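Local coordinates for protein N(G),N(G)-dimethylarginine dimethylaminohydrolase (Pseudomonas aeruginosa, PDB 1H70) that hydrolyses N-omega-methylated arginines, the natural inhibitors of nitric oxide synthase, to citrulline and methylamine or dimethylamine, as a homodimer, at residues P111-A116 against R133-G138; D118-G123 against H163-L168; E159-L164 against A179-S184; E200-N205 against I214-Y219. The protein carries 1 engineered substitution. All coordinates share one frame; numbering follows the deposited sequence.

Overall arrangement
Contacts 1, 2 and 3 meet around the bound citrulline: contacts 2 and 3 share His163 and Leu164, and contact 1 touches both, whereas contact 4 lies outside the first shell. Glu115 OE1 of contact 1 lies 2.8 Å from NE2 of His163, the residue common to contacts 2 and 3, and Thr134 OG1 lies 2.7 Å from Asp118 OD2 of contact 2. Contacts 2 and 3 have centres 10 Å apart and are joined through the backbone pair Gly167 O to Ala179 N, at 3.0 Å. Contact 4, centred about 15 Å from contacts 2 and 3 and 27 Å from contact 1, touches contacts 2 and 3 through Ala204, but not contact 1; its Asn205 side chain comes within about 5 Å of the ligand.

Contact 1: P111-A116 against R133-G138; sequences PGTVEA and RTNAEG. With CIR (citrulline), chain B.
Arg133 and Glu115 face each other at the end of a pocket-lining loop pair, one wall of the citrulline site in the five-bladed alpha/beta propeller of the guanidine-modifying enzymes. The arginine shows how one side chain can serve two carboxylates, one of the protein and one of the ligand. Its CB and CG both rest against Glu115 OE1, the CG at 3.3 Å, and CD then passes OE2 of the same carboxylate. A bend at chi2 (-69°) turns the chain so that NH1 donates to Glu115 OE1 at 3.0 Å, in the guanidinium plane and on the syn lone pair. The same NH1 binds citrulline O, and NH2 binds OXT, so one edge of the group grips the ligand carboxylate. Glu115 OE1 is also bonded to His163 NE2, and OE2 to Ala83 N, which hold the acid at the guanidinium edge. Farther along, Thr134 OG1 takes the backbone N-H of Glu115 at 2.9 Å, its strongest partner being Asp118. Asn135 is the N-cap of helix 136-148: its OD1 accepts from Gly138 N at 2.8 Å, nearly along the C=O axis, and from Thr113 N at 3.1 Å, the latter from 47° above the carbonyl plane.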
loop_
_atom_site.group_PDB
_atom_site.type_symbol
_atom_site.label_atom_id
_atom_site.label_comp_id
_atom_site.label_asym_id
_atom_site.label_seq_id
_atom_site.Cartn_x
_atom_site.Cartn_y
_atom_site.Cartn_z
ATOM N N PRO A 111 -8.353 9.946 -19.477
ATOM C CA PRO A 111 -7.403 8.870 -19.776
ATOM C C PRO A 111 -6.335 8.622 -18.702
ATOM O O PRO A 111 -5.225 8.143 -18.989
ATOM C CB PRO A 111 -6.754 9.389 -21.061
ATOM C CG PRO A 111 -6.693 10.901 -20.835
ATOM C CD PRO A 111 -7.897 11.250 -19.994
ATOM N N GLY A 112 -6.682 8.888 -17.459
ATOM C CA GLY A 112 -5.753 8.690 -16.350
ATOM C C GLY A 112 -5.809 7.261 -15.832
ATOM O O GLY A 112 -6.819 6.578 -15.960
ATOM N N THR A 113 -4.717 6.826 -15.227
ATOM C CA THR A 113 -4.585 5.489 -14.711
ATOM C C THR A 113 -3.856 5.698 -13.361
ATOM O O THR A 113 -2.861 6.418 -13.302
ATOM C CB THR A 113 -3.808 4.802 -15.866
ATOM O OG1 THR A 113 -4.632 3.871 -16.625
ATOM C CG2 THR A 113 -2.561 4.244 -15.471
ATOM N N VAL A 114 -4.391 5.199 -12.240
ATOM C CA VAL A 114 -3.693 5.354 -10.944
ATOM C C VAL A 114 -3.883 4.087 -10.122
ATOM O O VAL A 114 -4.977 3.559 -10.112
ATOM C CB VAL A 114 -4.243 6.491 -10.041
ATOM C CG1 VAL A 114 -3.621 6.468 -8.637
ATOM C CG2 VAL A 114 -3.969 7.883 -10.629
ATOM N N GLU A 115 -2.834 3.625 -9.448
ATOM C CA GLU A 115 -2.945 2.523 -8.484
ATOM C C GLU A 115 -2.317 3.108 -7.227
ATOM O O GLU A 115 -1.167 3.538 -7.272
ATOM C CB GLU A 115 -2.270 1.211 -8.921
ATOM C CG GLU A 115 -3.081 0.531 -10.018
ATOM C CD GLU A 115 -2.436 -0.693 -10.641
ATOM O OE1 GLU A 115 -1.495 -1.260 -10.043
ATOM O OE2 GLU A 115 -2.911 -1.094 -11.726
ATOM N N ALA A 116 -3.079 3.114 -6.123
ATOM C CA ALA A 116 -2.639 3.772 -4.890
ATOM C C ALA A 116 -1.391 3.245 -4.206
ATOM O O ALA A 116 -0.864 3.898 -3.304
ATOM C CB ALA A 116 -3.802 3.911 -3.872
ATOM N N ARG A 133 1.849 1.376 -13.875
ATOM C CA ARG A 133 0.459 1.323 -13.427
ATOM C C ARG A 133 -0.178 2.713 -13.196
ATOM O O ARG A 133 -1.393 2.867 -13.278
ATOM C CB ARG A 133 0.366 0.525 -12.134
ATOM C CG ARG A 133 0.901 -0.911 -12.252
ATOM C CD ARG A 133 0.009 -1.787 -13.138
ATOM N NE ARG A 133 0.533 -3.158 -13.250
ATOM C CZ ARG A 133 0.354 -4.046 -12.305
ATOM N NH1 ARG A 133 -0.346 -3.744 -11.211
ATOM N NH2 ARG A 133 0.826 -5.286 -12.452
ATOM N N THR A 134 0.637 3.702 -12.859
ATOM C CA THR A 134 0.157 5.056 -12.607
ATOM C C THR A 134 0.793 6.007 -13.596
ATOM O O THR A 134 1.990 6.258 -13.473
ATOM C CB THR A 134 0.532 5.473 -11.181
ATOM O OG1 THR A 134 -0.242 4.676 -10.268
ATOM C CG2 THR A 134 0.145 6.956 -10.872
ATOM N N ASN A 135 -0.004 6.542 -14.529
ATOM C CA ASN A 135 0.537 7.451 -15.535
ATOM C C ASN A 135 0.465 8.921 -15.100
ATOM O O ASN A 135 -0.190 9.262 -14.135
ATOM C CB ASN A 135 -0.076 7.186 -16.911
ATOM C CG ASN A 135 -1.535 7.525 -17.029
ATOM O OD1 ASN A 135 -2.114 8.233 -16.190
ATOM N ND2 ASN A 135 -2.154 7.032 -18.116
ATOM N N ALA A 136 1.197 9.781 -15.802
ATOM C CA ALA A 136 1.256 11.201 -15.485
ATOM C C ALA A 136 -0.108 11.907 -15.475
ATOM O O ALA A 136 -0.325 12.845 -14.715
ATOM C CB ALA A 136 2.192 11.879 -16.489
ATOM N N GLU A 137 -1.020 11.480 -16.339
ATOM C CA GLU A 137 -2.358 12.081 -16.384
ATOM C C GLU A 137 -3.118 11.707 -15.114
ATOM O O GLU A 137 -3.793 12.531 -14.529
ATOM C CB GLU A 137 -3.142 11.633 -17.609
ATOM C CG GLU A 137 -4.631 11.990 -17.630
ATOM C CD GLU A 137 -4.957 13.481 -17.529
ATOM O OE1 GLU A 137 -4.080 14.317 -17.814
ATOM O OE2 GLU A 137 -6.113 13.825 -17.184
ATOM N N GLY A 138 -2.966 10.454 -14.680
ATOM C CA GLY A 138 -3.606 9.978 -13.456
ATOM C C GLY A 138 -3.050 10.719 -12.247
ATOM O O GLY A 138 -3.786 11.134 -11.340
HETATM C C CIR B . -0.398 -6.769 -9.115
HETATM O O CIR B . -1.147 -5.766 -9.323
HETATM O OXT CIR B . 0.500 -7.097 -9.995
HETATM C CA CIR B . -0.502 -7.532 -7.822
HETATM N N CIR B . -0.117 -8.939 -8.039
HETATM C C3 CIR B . 0.403 -6.874 -6.751
HETATM C C4 CIR B . -0.165 -5.494 -6.373
HETATM C C5 CIR B . 0.747 -4.839 -5.351
HETATM N N6 CIR B . 0.202 -3.546 -4.911
HETATM C C7 CIR B . 0.683 -2.820 -3.915
HETATM O O7 CIR B . 1.658 -3.172 -3.233
HETATM N N8 CIR B . 0.070 -1.656 -3.624
#

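Contact 2: D118-G123 against H163-L168; sequences DIMMVG and HLKTGL. With CIR (citrulline), chain B.
Asp118 lays its carboxylate across the edge of the His163 ring, OD2 standing 3.3 Å from CD2 near the ring plane, with the two flat groups turned 68° apart. The other oxygen, OD1, accepts the backbone N-H of Leu164 at 2.9 Å on its anti side, from 29° out of the carboxylate plane, so the acid grips the chain with one oxygen and borders the ring with the other. OD2 also bonds Ser131 OG. Leu164 has CG anti to its backbone N (chi1 -176°), which carries CD2 over Asp118 O and to within 4.0 Å of Met120 CB. The sulfur of Met120 reaches Leu168 CB at 4.1 Å and extends this apolar patch. Lys165 runs its methylenes past Met120 and, bent at chi3, brings NZ to Ile119 O at 2.9 Å. The ammonium also meets Glu66 in a salt bridge, and a water links it to Met121 N. On the ligand side His163 CE1 lies 3.4 Å from citrulline N6. Asp118, just before strand 119-122, probably helps to place His163 in the citrulline pocket, where this inferred proton donor stands with Ser250, the engineered replacement of the inferred cysteine nucleophile of this family.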
loop_
_atom_site.group_PDB
_atom_site.type_symbol
_atom_site.label_atom_id
_atom_site.label_comp_id
_atom_site.label_asym_id
_atom_site.label_seq_id
_atom_site.Cartn_x
_atom_site.Cartn_y
_atom_site.Cartn_z
ATOM N N ASP A 118 1.254 3.362 -5.548
ATOM C CA ASP A 118 2.199 4.353 -6.047
ATOM C C ASP A 118 2.162 5.634 -5.216
ATOM O O ASP A 118 2.892 6.579 -5.501
ATOM C CB ASP A 118 1.880 4.721 -7.496
ATOM C CG ASP A 118 2.549 3.810 -8.504
ATOM O OD1 ASP A 118 3.783 3.593 -8.369
ATOM O OD2 ASP A 118 1.898 3.316 -9.473
ATOM N N ILE A 119 1.290 5.656 -4.206
ATOM C CA ILE A 119 1.119 6.863 -3.380
ATOM C C ILE A 119 1.576 6.699 -1.950
ATOM O O ILE A 119 1.104 5.833 -1.197
ATOM C CB ILE A 119 -0.354 7.352 -3.445
ATOM C CG1 ILE A 119 -0.747 7.606 -4.900
ATOM C CG2 ILE A 119 -0.519 8.695 -2.645
ATOM C CD1 ILE A 119 -2.241 7.908 -5.122
ATOM N N MET A 120 2.470 7.603 -1.522
ATOM C CA MET A 120 2.973 7.606 -0.157
ATOM C C MET A 120 2.576 8.896 0.594
ATOM O O MET A 120 2.964 9.967 0.191
ATOM C CB MET A 120 4.501 7.495 -0.152
ATOM C CG MET A 120 5.075 7.354 1.259
ATOM S SD MET A 120 6.858 7.110 1.317
ATOM C CE MET A 120 7.430 8.622 0.467
ATOM N N MET A 121 1.795 8.761 1.664
ATOM C CA MET A 121 1.293 9.887 2.448
ATOM C C MET A 121 2.258 10.271 3.549
ATOM O O MET A 121 2.594 9.438 4.412
ATOM C CB MET A 121 -0.042 9.502 3.087
ATOM C CG MET A 121 -0.614 10.539 4.040
ATOM S SD MET A 121 -2.288 10.091 4.658
ATOM C CE MET A 121 -1.799 8.905 5.929
ATOM N N VAL A 122 2.690 11.528 3.525
ATOM C CA VAL A 122 3.594 12.058 4.559
ATOM C C VAL A 122 2.943 13.327 5.055
ATOM O O VAL A 122 3.095 14.350 4.404
ATOM C CB VAL A 122 4.998 12.404 4.019
ATOM C CG1 VAL A 122 5.926 12.886 5.175
ATOM C CG2 VAL A 122 5.593 11.193 3.337
ATOM N N GLY A 123 2.207 13.251 6.163
ATOM C CA GLY A 123 1.492 14.431 6.644
ATOM C C GLY A 123 0.414 14.740 5.628
ATOM O O GLY A 123 -0.321 13.829 5.210
ATOM N N HIS A 163 5.519 -0.445 -8.004
ATOM C CA HIS A 163 4.880 0.759 -7.509
ATOM C C HIS A 163 5.897 1.449 -6.602
ATOM O O HIS A 163 6.801 0.806 -6.078
ATOM C CB HIS A 163 3.674 0.510 -6.582
ATOM C CG HIS A 163 2.496 -0.167 -7.216
ATOM N ND1 HIS A 163 2.194 -1.497 -7.007
ATOM C CD2 HIS A 163 1.547 0.312 -8.037
ATOM C CE1 HIS A 163 1.108 -1.809 -7.697
ATOM N NE2 HIS A 163 0.683 -0.729 -8.311
ATOM N N LEU A 164 5.677 2.727 -6.354
ATOM C CA LEU A 164 6.558 3.480 -5.472
ATOM C C LEU A 164 6.779 2.794 -4.113
ATOM O O LEU A 164 7.909 2.651 -3.649
ATOM C CB LEU A 164 5.923 4.854 -5.233
ATOM C CG LEU A 164 6.737 5.868 -4.404
ATOM C CD1 LEU A 164 7.799 6.501 -5.302
ATOM C CD2 LEU A 164 5.796 6.941 -3.884
ATOM N N LYS A 165 5.683 2.356 -3.474
ATOM C CA LYS A 165 5.781 1.756 -2.140
ATOM C C LYS A 165 6.359 0.351 -2.067
ATOM O O LYS A 165 6.527 -0.208 -0.978
ATOM C CB LYS A 165 4.494 1.913 -1.340
ATOM C CG LYS A 165 4.241 3.387 -0.975
ATOM C CD LYS A 165 3.231 3.534 0.150
ATOM C CE LYS A 165 1.858 2.969 -0.214
ATOM N NZ LYS A 165 0.806 3.657 0.645
ATOM N N THR A 166 6.766 -0.191 -3.203
ATOM C CA THR A 166 7.490 -1.448 -3.250
ATOM C C THR A 166 8.832 -1.226 -2.563
ATOM O O THR A 166 9.386 -2.136 -1.931
ATOM C CB THR A 166 7.769 -1.835 -4.699
ATOM O OG1 THR A 166 6.545 -2.254 -5.339
ATOM C CG2 THR A 166 8.733 -3.023 -4.803
ATOM N N GLY A 167 9.368 -0.025 -2.738
ATOM C CA GLY A 167 10.672 0.306 -2.179
ATOM C C GLY A 167 10.712 1.477 -1.226
ATOM O O GLY A 167 11.781 2.045 -0.980
ATOM N N LEU A 168 9.572 1.832 -0.633
ATOM C CA LEU A 168 9.534 2.977 0.279
ATOM C C LEU A 168 8.395 2.827 1.276
ATOM O O LEU A 168 7.359 2.237 0.959
ATOM C CB LEU A 168 9.243 4.267 -0.478
ATOM C CG LEU A 168 10.321 5.046 -1.201
ATOM C CD1 LEU A 168 9.662 6.014 -2.181
ATOM C CD2 LEU A 168 11.176 5.777 -0.169
HETATM C C CIR B . -0.398 -6.769 -9.115
HETATM O O CIR B . -1.147 -5.766 -9.323
HETATM O OXT CIR B . 0.500 -7.097 -9.995
HETATM C CA CIR B . -0.502 -7.532 -7.822
HETATM N N CIR B . -0.117 -8.939 -8.039
HETATM C C3 CIR B . 0.403 -6.874 -6.751
HETATM C C4 CIR B . -0.165 -5.494 -6.373
HETATM C C5 CIR B . 0.747 -4.839 -5.351
HETATM N N6 CIR B . 0.202 -3.546 -4.911
HETATM C C7 CIR B . 0.683 -2.820 -3.915
HETATM O O7 CIR B . 1.658 -3.172 -3.233
HETATM N N8 CIR B . 0.070 -1.656 -3.624
HETATM O O HOH W 1 0.948 6.271 2.462
#

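Contact 3: E159-L164 against A179-S184; sequences EKVLHL and AGEFVS. With CIR (citrulline), chain B.
The two loops approach without pairing as strands, Lys160 CA and Glu181 CA coming no nearer than 7.5 Å, so side chains bridge the gap. Glu181 does so by its carboxylate, which forks onto two successive backbone amides: OE1 accepts from Glu159 N at 2.9 Å and OE2 from Lys160 N at 3.0 Å, both on the syn side. Two bonds of this kind fix the rotation of the carboxylate. CG of Glu181 sits between backbone N and carbonyl carbon (chi1 75°), and beyond it the chain is extended, which carries the acid to the far loop; the same CG lies over the centre of one face of the Phe182 ring, 3.9 Å above its plane. Val161 comes from the opposite direction and sets CG2 at the ring edge, 3.7 Å from CZ. Leu164 slants across, its CD1 touching CE2 at 3.6 Å. On the pocket side of the loop, Leu162 CD2 stands 3.9 Å from citrulline OXT. Leu168 also packs on Phe182, and Gly167 and Ala179 pair through their backbones. The contact thereby joins the loop running from strand 152-157 to strand 168-170 with the one leaving strand 175-178 toward strand 192-195.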
loop_
_atom_site.group_PDB
_atom_site.type_symbol
_atom_site.label_atom_id
_atom_site.label_comp_id
_atom_site.label_asym_id
_atom_site.label_seq_id
_atom_site.Cartn_x
_atom_site.Cartn_y
_atom_site.Cartn_z
ATOM N N GLU A 159 11.755 3.620 -12.161
ATOM C CA GLU A 159 11.903 2.744 -13.322
ATOM C C GLU A 159 12.049 1.283 -12.953
ATOM O O GLU A 159 11.687 0.414 -13.754
ATOM C CB GLU A 159 13.114 3.145 -14.189
ATOM C CG GLU A 159 13.016 4.436 -15.001
ATOM C CD GLU A 159 11.832 4.536 -15.969
ATOM O OE1 GLU A 159 11.596 3.593 -16.752
ATOM O OE2 GLU A 159 11.116 5.573 -15.977
ATOM N N LYS A 160 12.575 1.015 -11.764
ATOM C CA LYS A 160 12.871 -0.355 -11.329
ATOM C C LYS A 160 11.881 -1.140 -10.467
ATOM O O LYS A 160 12.142 -2.332 -10.173
ATOM C CB LYS A 160 14.236 -0.365 -10.613
ATOM C CG LYS A 160 15.427 -0.114 -11.555
ATOM C CD LYS A 160 16.697 0.148 -10.739
ATOM C CE LYS A 160 17.915 0.239 -11.640
ATOM N NZ LYS A 160 19.170 0.502 -10.831
ATOM N N VAL A 161 10.792 -0.541 -10.010
ATOM C CA VAL A 161 9.816 -1.261 -9.185
ATOM C C VAL A 161 8.391 -1.180 -9.732
ATOM O O VAL A 161 8.095 -0.340 -10.578
ATOM C CB VAL A 161 9.791 -0.752 -7.739
ATOM C CG1 VAL A 161 11.033 -1.233 -6.981
ATOM C CG2 VAL A 161 9.707 0.787 -7.714
ATOM N N LEU A 162 7.524 -2.070 -9.235
ATOM C CA LEU A 162 6.137 -2.097 -9.687
ATOM C C LEU A 162 5.404 -0.834 -9.269
ATOM O O LEU A 162 4.748 -0.222 -10.066
ATOM C CB LEU A 162 5.410 -3.328 -9.114
ATOM C CG LEU A 162 3.951 -3.469 -9.537
ATOM C CD1 LEU A 162 3.833 -3.676 -11.044
ATOM C CD2 LEU A 162 3.297 -4.621 -8.749
ATOM N N HIS A 163 5.519 -0.445 -8.004
ATOM C CA HIS A 163 4.880 0.759 -7.509
ATOM C C HIS A 163 5.897 1.449 -6.602
ATOM O O HIS A 163 6.801 0.806 -6.078
ATOM C CB HIS A 163 3.674 0.510 -6.582
ATOM C CG HIS A 163 2.496 -0.167 -7.216
ATOM N ND1 HIS A 163 2.194 -1.497 -7.007
ATOM C CD2 HIS A 163 1.547 0.312 -8.037
ATOM C CE1 HIS A 163 1.108 -1.809 -7.697
ATOM N NE2 HIS A 163 0.683 -0.729 -8.311
ATOM N N LEU A 164 5.677 2.727 -6.354
ATOM C CA LEU A 164 6.558 3.480 -5.472
ATOM C C LEU A 164 6.779 2.794 -4.113
ATOM O O LEU A 164 7.909 2.651 -3.649
ATOM C CB LEU A 164 5.923 4.854 -5.233
ATOM C CG LEU A 164 6.737 5.868 -4.404
ATOM C CD1 LEU A 164 7.799 6.501 -5.302
ATOM C CD2 LEU A 164 5.796 6.941 -3.884
ATOM N N ALA A 179 14.724 1.780 -0.300
ATOM C CA ALA A 179 15.514 0.793 -1.010
ATOM C C ALA A 179 15.745 1.205 -2.443
ATOM O O ALA A 179 15.003 2.000 -3.025
ATOM C CB ALA A 179 14.816 -0.571 -1.014
ATOM N N GLY A 180 16.784 0.614 -3.025
ATOM C CA GLY A 180 17.121 0.820 -4.412
ATOM C C GLY A 180 17.266 2.259 -4.858
ATOM O O GLY A 180 17.978 3.059 -4.255
ATOM N N GLU A 181 16.562 2.584 -5.940
ATOM C CA GLU A 181 16.653 3.908 -6.526
ATOM C C GLU A 181 16.080 5.066 -5.710
ATOM O O GLU A 181 16.290 6.216 -6.092
ATOM C CB GLU A 181 15.980 3.888 -7.903
ATOM C CG GLU A 181 14.460 3.860 -7.826
ATOM C CD GLU A 181 13.783 3.444 -9.119
ATOM O OE1 GLU A 181 13.707 4.222 -10.095
ATOM O OE2 GLU A 181 13.302 2.302 -9.156
ATOM N N PHE A 182 15.373 4.814 -4.609
ATOM C CA PHE A 182 14.788 5.928 -3.862
ATOM C C PHE A 182 15.752 6.511 -2.823
ATOM O O PHE A 182 15.617 7.659 -2.425
ATOM C CB PHE A 182 13.461 5.518 -3.221
ATOM C CG PHE A 182 12.478 5.008 -4.230
ATOM C CD1 PHE A 182 12.104 3.694 -4.223
ATOM C CD2 PHE A 182 11.982 5.849 -5.226
ATOM C CE1 PHE A 182 11.214 3.205 -5.168
ATOM C CE2 PHE A 182 11.081 5.366 -6.166
ATOM C CZ PHE A 182 10.717 4.029 -6.143
ATOM N N VAL A 183 16.729 5.711 -2.414
ATOM C CA VAL A 183 17.678 6.116 -1.392
ATOM C C VAL A 183 18.367 7.466 -1.614
ATOM O O VAL A 183 18.499 8.257 -0.688
ATOM C CB VAL A 183 18.750 5.011 -1.194
ATOM C CG1 VAL A 183 19.799 5.424 -0.145
ATOM C CG2 VAL A 183 18.101 3.715 -0.781
ATOM N N SER A 184 18.833 7.736 -2.821
ATOM C CA SER A 184 19.545 8.982 -3.082
ATOM C C SER A 184 18.701 10.079 -3.739
ATOM O O SER A 184 19.255 11.025 -4.267
ATOM C CB SER A 184 20.749 8.700 -3.988
ATOM O OG SER A 184 21.815 8.080 -3.261
HETATM C C CIR B . -0.398 -6.769 -9.115
HETATM O O CIR B . -1.147 -5.766 -9.323
HETATM O OXT CIR B . 0.500 -7.097 -9.995
HETATM C CA CIR B . -0.502 -7.532 -7.822
HETATM N N CIR B . -0.117 -8.939 -8.039
HETATM C C3 CIR B . 0.403 -6.874 -6.751
HETATM C C4 CIR B . -0.165 -5.494 -6.373
HETATM C C5 CIR B . 0.747 -4.839 -5.351
HETATM N N6 CIR B . 0.202 -3.546 -4.911
HETATM C C7 CIR B . 0.683 -2.820 -3.915
HETATM O O7 CIR B . 1.658 -3.172 -3.233
HETATM N N8 CIR B . 0.070 -1.656 -3.624
#

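Contact 4: E200-N205 against I214-Y219; sequences ESYAAN and IMPAGY
The rings of Tyr202 and Tyr219 meet obliquely, centroids 5.8 Å apart and planes inclined at 48°. Tyr219 CE1 stands in the plane of the Tyr202 ring at its edge, 3.6 Å from CD2, and the Tyr219 hydroxyl oxygen lies near the same CD2. At the edge of the Tyr219 ring, in its plane, are Glu200 CG and the carbonyl oxygen of Pro216. Ala203 CB approaches that ring obliquely at its base and touches Tyr219 CB at 3.6 Å. Tyr202 carries its ring anti to the backbone N (chi1 -178°), and its CE2 reaches Pro216 CB at 3.6 Å. The proline also presses CG toward Ala203 CA, at 3.9 Å, and CD against Asn205 O, while Met215 CE adds a longer contact to Ala203 CB. Glu200 and Tyr219 run alongside each other, head to tail, the carboxylate coming beside the Tyr219 backbone with OE1 3.5 Å from its carbonyl carbon.

The short 3-10 segment 201-204 is thus seated on the end of strand 212-216 and the turn into helix 220-227, whose N-cap is Tyr219. No hydrogen bond crosses between the segments; cohesion is largely apolar, and the polar ends of Tyr202 and Glu200 find partners outside the two segments. Tyr202 OH is bonded to Gly246 O and Thr238, and Glu200 to Thr222 and to Arg221 N. Lying at the start of that helix, the Glu200 carboxylate would probably keep its negative charge.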
loop_
_atom_site.group_PDB
_atom_site.type_symbol
_atom_site.label_atom_id
_atom_site.label_comp_id
_atom_site.label_asym_id
_atom_site.label_seq_id
_atom_site.Cartn_x
_atom_site.Cartn_y
_atom_site.Cartn_z
ATOM N N GLU A 200 17.486 -7.851 1.915
ATOM C CA GLU A 200 16.217 -7.603 2.599
ATOM C C GLU A 200 15.325 -6.569 1.900
ATOM O O GLU A 200 14.399 -6.042 2.530
ATOM C CB GLU A 200 16.500 -7.091 4.023
ATOM C CG GLU A 200 17.284 -8.112 4.855
ATOM C CD GLU A 200 17.144 -7.922 6.347
ATOM O OE1 GLU A 200 16.498 -6.961 6.795
ATOM O OE2 GLU A 200 17.665 -8.756 7.124
ATOM N N SER A 201 15.599 -6.281 0.632
ATOM C CA SER A 201 14.836 -5.289 -0.135
ATOM C C SER A 201 13.321 -5.364 0.028
ATOM O O SER A 201 12.659 -4.327 0.074
ATOM C CB SER A 201 15.173 -5.400 -1.630
ATOM O OG SER A 201 14.752 -6.666 -2.134
ATOM N N TYR A 202 12.753 -6.575 0.067
ATOM C CA TYR A 202 11.304 -6.745 0.223
ATOM C C TYR A 202 10.806 -5.996 1.446
ATOM O O TYR A 202 9.727 -5.413 1.415
ATOM C CB TYR A 202 10.940 -8.226 0.375
ATOM C CG TYR A 202 9.462 -8.571 0.498
ATOM C CD1 TYR A 202 8.566 -8.321 -0.546
ATOM C CD2 TYR A 202 8.971 -9.175 1.646
ATOM C CE1 TYR A 202 7.211 -8.671 -0.431
ATOM C CE2 TYR A 202 7.641 -9.517 1.771
ATOM C CZ TYR A 202 6.763 -9.277 0.729
ATOM O OH TYR A 202 5.434 -9.619 0.856
ATOM N N ALA A 203 11.599 -5.990 2.519
ATOM C CA ALA A 203 11.199 -5.317 3.759
ATOM C C ALA A 203 11.151 -3.795 3.734
ATOM O O ALA A 203 10.935 -3.175 4.759
ATOM C CB ALA A 203 12.022 -5.819 4.953
ATOM N N ALA A 204 11.333 -3.170 2.576
ATOM C CA ALA A 204 11.170 -1.716 2.490
ATOM C C ALA A 204 9.677 -1.415 2.542
ATOM O O ALA A 204 9.268 -0.270 2.771
ATOM C CB ALA A 204 11.738 -1.153 1.210
ATOM N N ASN A 205 8.866 -2.446 2.267
ATOM C CA ASN A 205 7.410 -2.248 2.331
ATOM C C ASN A 205 6.950 -2.678 3.730
ATOM O O ASN A 205 6.989 -3.874 4.052
ATOM C CB ASN A 205 6.741 -3.060 1.221
ATOM C CG ASN A 205 5.243 -2.807 1.096
ATOM O OD1 ASN A 205 4.750 -2.420 0.028
ATOM N ND2 ASN A 205 4.512 -3.067 2.137
ATOM N N ILE A 214 4.007 -2.884 11.281
ATOM C CA ILE A 214 3.795 -4.261 10.831
ATOM C C ILE A 214 4.724 -4.515 9.651
ATOM O O ILE A 214 4.741 -3.718 8.697
ATOM C CB ILE A 214 2.323 -4.515 10.475
ATOM C CG1 ILE A 214 1.461 -4.430 11.755
ATOM C CG2 ILE A 214 2.162 -5.895 9.842
ATOM C CD1 ILE A 214 -0.044 -4.443 11.512
ATOM N N MET A 215 5.526 -5.572 9.709
ATOM C CA MET A 215 6.499 -5.810 8.646
ATOM C C MET A 215 6.536 -7.302 8.333
ATOM O O MET A 215 6.089 -8.116 9.164
ATOM C CB MET A 215 7.904 -5.358 9.113
ATOM C CG MET A 215 8.447 -6.293 10.184
ATOM S SD MET A 215 10.150 -5.896 10.730
ATOM C CE MET A 215 10.995 -6.109 9.208
ATOM N N PRO A 216 7.061 -7.663 7.163
ATOM C CA PRO A 216 7.205 -9.078 6.787
ATOM C C PRO A 216 8.197 -9.780 7.719
ATOM O O PRO A 216 9.215 -9.192 8.161
ATOM C CB PRO A 216 7.776 -9.020 5.369
ATOM C CG PRO A 216 8.398 -7.669 5.239
ATOM C CD PRO A 216 7.572 -6.760 6.116
ATOM N N ALA A 217 7.896 -11.034 8.037
ATOM C CA ALA A 217 8.777 -11.819 8.905
ATOM C C ALA A 217 9.956 -12.339 8.074
ATOM O O ALA A 217 9.785 -12.597 6.883
ATOM C CB ALA A 217 8.022 -12.976 9.501
ATOM N N GLY A 218 11.129 -12.469 8.698
ATOM C CA GLY A 218 12.310 -12.960 8.001
ATOM C C GLY A 218 13.312 -11.919 7.524
ATOM O O GLY A 218 14.174 -12.219 6.688
ATOM N N TYR A 219 13.236 -10.700 8.052
ATOM C CA TYR A 219 14.118 -9.594 7.654
ATOM C C TYR A 219 14.662 -8.971 8.937
ATOM O O TYR A 219 14.256 -7.910 9.380
ATOM C CB TYR A 219 13.339 -8.621 6.741
ATOM C CG TYR A 219 12.806 -9.349 5.503
ATOM C CD1 TYR A 219 11.491 -9.798 5.438
ATOM C CD2 TYR A 219 13.645 -9.638 4.423
ATOM C CE1 TYR A 219 11.031 -10.488 4.313
ATOM C CE2 TYR A 219 13.188 -10.317 3.313
ATOM C CZ TYR A 219 11.876 -10.740 3.255
ATOM O OH TYR A 219 11.445 -11.423 2.132
#